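PDB 3OC7: enoyl-CoA hydratase from Mycobacterium avium, which probably catalyses the reversible addition of water to the double bond of enoyl-CoA thioesters in fatty acid metabolism, as in other crotonase-family hydratases. Local coordinates for residues L43-V56 against A98-P110. Residues are numbered along the deposited sequence; the frame is centred on the assembly and turned at random. Where two conformers were deposited one is given.
Sequences LHQGLRDASSDPAV and AALMRAIVESRLP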
# COMPACT_ATOMS: atom_id res chain seq x y z
N LEU A 43 19.43 3.70 24.68
CA LEU A 43 18.91 4.21 23.39
C LEU A 43 18.02 5.47 23.53
O LEU A 43 18.16 6.43 22.74
CB LEU A 43 18.13 3.14 22.62
CG LEU A 43 18.77 2.22 21.58
CD1 LEU A 43 17.68 1.69 20.64
CD2 LEU A 43 19.83 2.94 20.75
N HIS A 44 17.11 5.48 24.51
CA HIS A 44 16.33 6.70 24.83
C HIS A 44 17.27 7.91 25.09
O HIS A 44 17.08 9.00 24.52
CB HIS A 44 15.37 6.49 26.03
CG HIS A 44 14.10 5.73 25.71
ND1 HIS A 44 12.98 6.33 25.16
CD2 HIS A 44 13.74 4.44 25.95
CE1 HIS A 44 12.02 5.43 25.03
NE2 HIS A 44 12.45 4.28 25.49
N GLN A 45 18.31 7.72 25.92
CA GLN A 45 19.22 8.83 26.26
C GLN A 45 20.03 9.28 25.03
O GLN A 45 20.23 10.49 24.82
CB GLN A 45 20.15 8.46 27.44
CG GLN A 45 20.97 9.64 28.00
CD GLN A 45 20.11 10.82 28.47
OE1 GLN A 45 19.21 10.66 29.30
NE2 GLN A 45 20.37 12.01 27.94
N GLY A 46 20.46 8.32 24.20
CA GLY A 46 21.18 8.66 22.96
C GLY A 46 20.37 9.49 21.96
O GLY A 46 20.88 10.43 21.34
N LEU A 47 19.10 9.12 21.77
CA LEU A 47 18.18 9.91 20.94
C LEU A 47 17.97 11.33 21.48
O LEU A 47 17.92 12.29 20.70
CB LEU A 47 16.83 9.17 20.75
CG LEU A 47 16.82 7.87 19.93
CD1 LEU A 47 15.58 6.98 20.22
CD2 LEU A 47 16.96 8.16 18.42
N ARG A 48 17.89 11.46 22.80
CA ARG A 48 17.73 12.77 23.43
C ARG A 48 18.99 13.63 23.22
O ARG A 48 18.89 14.82 22.86
CB ARG A 48 17.40 12.60 24.92
CG ARG A 48 16.90 13.86 25.61
CD ARG A 48 16.29 13.59 26.99
NE ARG A 48 15.14 12.68 26.98
CZ ARG A 48 13.88 13.04 26.71
NH1 ARG A 48 12.91 12.13 26.75
NH2 ARG A 48 13.59 14.29 26.39
N ASP A 49 20.17 13.03 23.40
CA ASP A 49 21.45 13.75 23.21
C ASP A 49 21.60 14.25 21.76
O ASP A 49 22.04 15.39 21.54
CB ASP A 49 22.65 12.87 23.60
CG ASP A 49 22.77 12.64 25.11
OD1 ASP A 49 22.17 13.40 25.92
OD2 ASP A 49 23.49 11.69 25.49
N ALA A 50 21.24 13.42 20.78
CA ALA A 50 21.24 13.85 19.38
C ALA A 50 20.29 15.03 19.08
O ALA A 50 20.70 16.00 18.43
CB ALA A 50 20.93 12.67 18.45
N SER A 51 19.04 14.95 19.54
CA SER A 51 18.06 16.04 19.31
C SER A 51 18.46 17.38 19.94
O SER A 51 18.15 18.45 19.38
CB SER A 51 16.66 15.60 19.77
OG SER A 51 15.66 16.55 19.38
N SER A 52 19.15 17.31 21.09
CA SER A 52 19.58 18.49 21.86
C SER A 52 20.72 19.28 21.21
O SER A 52 20.93 20.46 21.54
CB SER A 52 19.98 18.07 23.28
OG SER A 52 18.88 17.55 23.98
N ASP A 53 21.46 18.64 20.30
CA ASP A 53 22.61 19.28 19.63
C ASP A 53 22.15 19.95 18.32
O ASP A 53 21.76 19.24 17.38
CB ASP A 53 23.71 18.24 19.35
CG ASP A 53 24.98 18.85 18.73
OD1 ASP A 53 24.97 20.03 18.32
OD2 ASP A 53 25.99 18.12 18.63
N PRO A 54 22.21 21.30 18.22
CA PRO A 54 21.74 22.00 17.01
C PRO A 54 22.52 21.68 15.72
O PRO A 54 22.00 21.92 14.63
CB PRO A 54 21.91 23.49 17.36
CG PRO A 54 22.09 23.54 18.83
CD PRO A 54 22.70 22.24 19.25
N ALA A 55 23.74 21.16 15.86
CA ALA A 55 24.55 20.74 14.70
C ALA A 55 24.15 19.39 14.05
O ALA A 55 24.62 19.06 12.96
CB ALA A 55 26.04 20.73 15.08
N VAL A 56 23.31 18.61 14.73
CA VAL A 56 22.83 17.33 14.21
C VAL A 56 21.53 17.50 13.41
O VAL A 56 20.55 18.08 13.92
CB VAL A 56 22.64 16.29 15.38
CG1 VAL A 56 22.08 14.95 14.84
CG2 VAL A 56 23.95 16.05 16.12
N ALA A 98 6.87 -0.75 22.78
CA ALA A 98 6.06 0.30 22.15
C ALA A 98 6.60 1.72 22.41
O ALA A 98 6.66 2.54 21.48
CB ALA A 98 4.59 0.19 22.60
N ALA A 99 7.03 2.00 23.64
CA ALA A 99 7.56 3.33 23.98
C ALA A 99 8.88 3.68 23.26
O ALA A 99 9.11 4.84 22.89
CB ALA A 99 7.71 3.48 25.50
N LEU A 100 9.73 2.67 23.05
CA LEU A 100 10.97 2.85 22.30
C LEU A 100 10.70 3.13 20.82
O LEU A 100 11.28 4.06 20.25
CB LEU A 100 11.94 1.66 22.50
CG LEU A 100 13.25 1.69 21.69
CD1 LEU A 100 14.11 2.92 22.05
CD2 LEU A 100 14.01 0.38 21.92
N MET A 101 9.83 2.33 20.22
CA MET A 101 9.41 2.60 18.83
C MET A 101 8.80 3.99 18.66
O MET A 101 9.13 4.72 17.71
CB MET A 101 8.43 1.51 18.33
CG MET A 101 9.04 0.08 18.21
SD MET A 101 7.91 -1.09 17.38
CE MET A 101 6.47 -1.00 18.47
N ARG A 102 7.94 4.37 19.60
CA ARG A 102 7.28 5.69 19.57
C ARG A 102 8.28 6.88 19.68
O ARG A 102 8.09 7.91 19.02
CB ARG A 102 6.15 5.79 20.63
CG ARG A 102 5.24 7.02 20.44
CD ARG A 102 3.94 7.02 21.27
NE ARG A 102 3.07 8.12 20.82
CZ ARG A 102 1.74 8.12 20.82
NH1 ARG A 102 1.05 7.07 21.27
NH2 ARG A 102 1.10 9.20 20.38
N ALA A 103 9.34 6.73 20.49
CA ALA A 103 10.40 7.75 20.61
C ALA A 103 11.11 8.00 19.27
O ALA A 103 11.38 9.15 18.89
CB ALA A 103 11.42 7.39 21.71
N ILE A 104 11.39 6.92 18.53
CA ILE A 104 12.01 7.02 17.19
C ILE A 104 11.04 7.75 16.23
O ILE A 104 11.42 8.70 15.52
CB ILE A 104 12.43 5.61 16.63
CG1 ILE A 104 13.55 4.98 17.47
CG2 ILE A 104 12.82 5.70 15.13
CD1 ILE A 104 13.79 3.52 17.17
N VAL A 105 9.77 7.33 16.20
CA VAL A 105 8.75 7.92 15.31
C VAL A 105 8.47 9.42 15.60
O VAL A 105 8.25 10.20 14.64
CB VAL A 105 7.45 7.05 15.29
CG1 VAL A 105 6.38 7.67 14.39
CG2 VAL A 105 7.73 5.65 14.78
N GLU A 106 8.50 9.83 16.88
CA GLU A 106 8.20 11.22 17.30
C GLU A 106 9.36 12.23 17.10
O GLU A 106 9.14 13.44 17.18
CB GLU A 106 7.73 11.28 18.78
CG GLU A 106 6.30 10.74 19.01
CD GLU A 106 5.86 10.76 20.48
OE1 GLU A 106 6.72 10.78 21.38
OE2 GLU A 106 4.64 10.73 20.75
N SER A 107 10.59 11.73 16.90
CA SER A 107 11.79 12.61 16.87
C SER A 107 11.75 13.68 15.74
O SER A 107 11.27 13.40 14.65
CB SER A 107 13.06 11.75 16.70
OG SER A 107 14.26 12.53 16.70
N ARG A 108 12.26 14.88 16.01
CA ARG A 108 12.48 15.93 14.97
C ARG A 108 13.45 15.46 13.87
O ARG A 108 13.46 16.02 12.77
CB ARG A 108 12.98 17.26 15.58
CG ARG A 108 14.49 17.29 15.96
CD ARG A 108 15.03 18.67 16.43
NE ARG A 108 16.46 18.64 16.78
CZ ARG A 108 17.47 18.82 15.92
NH1 ARG A 108 17.23 19.02 14.63
NH2 ARG A 108 18.73 18.79 16.36
N LEU A 109 14.27 14.46 14.20
CA LEU A 109 15.36 13.96 13.34
C LEU A 109 14.95 12.75 12.49
O LEU A 109 14.39 11.78 13.03
CB LEU A 109 16.58 13.55 14.20
CG LEU A 109 17.26 14.60 15.07
CD1 LEU A 109 18.22 13.96 16.07
CD2 LEU A 109 17.98 15.62 14.20
N PRO A 110 15.24 12.78 11.16
CA PRO A 110 15.22 11.52 10.39
C PRO A 110 16.18 10.46 10.99
O PRO A 110 17.33 10.81 11.37
CB PRO A 110 15.68 11.96 8.99
CG PRO A 110 15.33 13.45 8.90
CD PRO A 110 15.63 13.94 10.32
O HOH W 1 15.39 12.18 19.10
O HOH W 2 12.88 15.63 18.91
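H44 and L47 meet L100, A103 and I104 where two nearly parallel helices of the crotonase fold, 43-52 and 98-106, run side by side with axes 10.6 Å apart and inclined by 12°. Helix 43-52 packs on the central β-sheet, L43, L47 and A50 resting on strand 21-26; helix 98-106 leans on helix 212-245, and L109, in the loop beyond it, touches V59 of strand 58-63. At the start of the contact the H44 imidazole reaches across to the second helix. L100 CD1 sits over one ring face in a CH-π contact, 4.3 Å from the centroid and offset toward the rim, and the A99 carbonyl oxygen lies at the ring edge. L100 holds its CG anti to the backbone N (chi1 177°), which brings the same CD1 within 4.0 Å of L43 CD1, the two leucines crossing at about a right angle. Farther along, L47 CD1 packs on I104 CG1. Beyond the end of helix 98-106, L109 CD1 lies 3.8 Å from A50 CB and also meets V56 CG1. Two waters bridge the segments, one between L47 O and S107 OG, the other between S51 OG and R108 N. S107 OG also accepts from L109 N in an ST turn. The extended R108 side chain crosses to the turn 53-56, with L109 CD2 over one guanidinium face. R108 NE and R108 NH2 grip S51 O side-on, each at 3.1 Å; the NE bond follows a carbonyl lone pair, whereas NH2 approaches from 41° above the carbonyl plane. R108 NH2 also donates to V56 O at 3.1 Å, so this one nitrogen ties the helix end to the close of the turn.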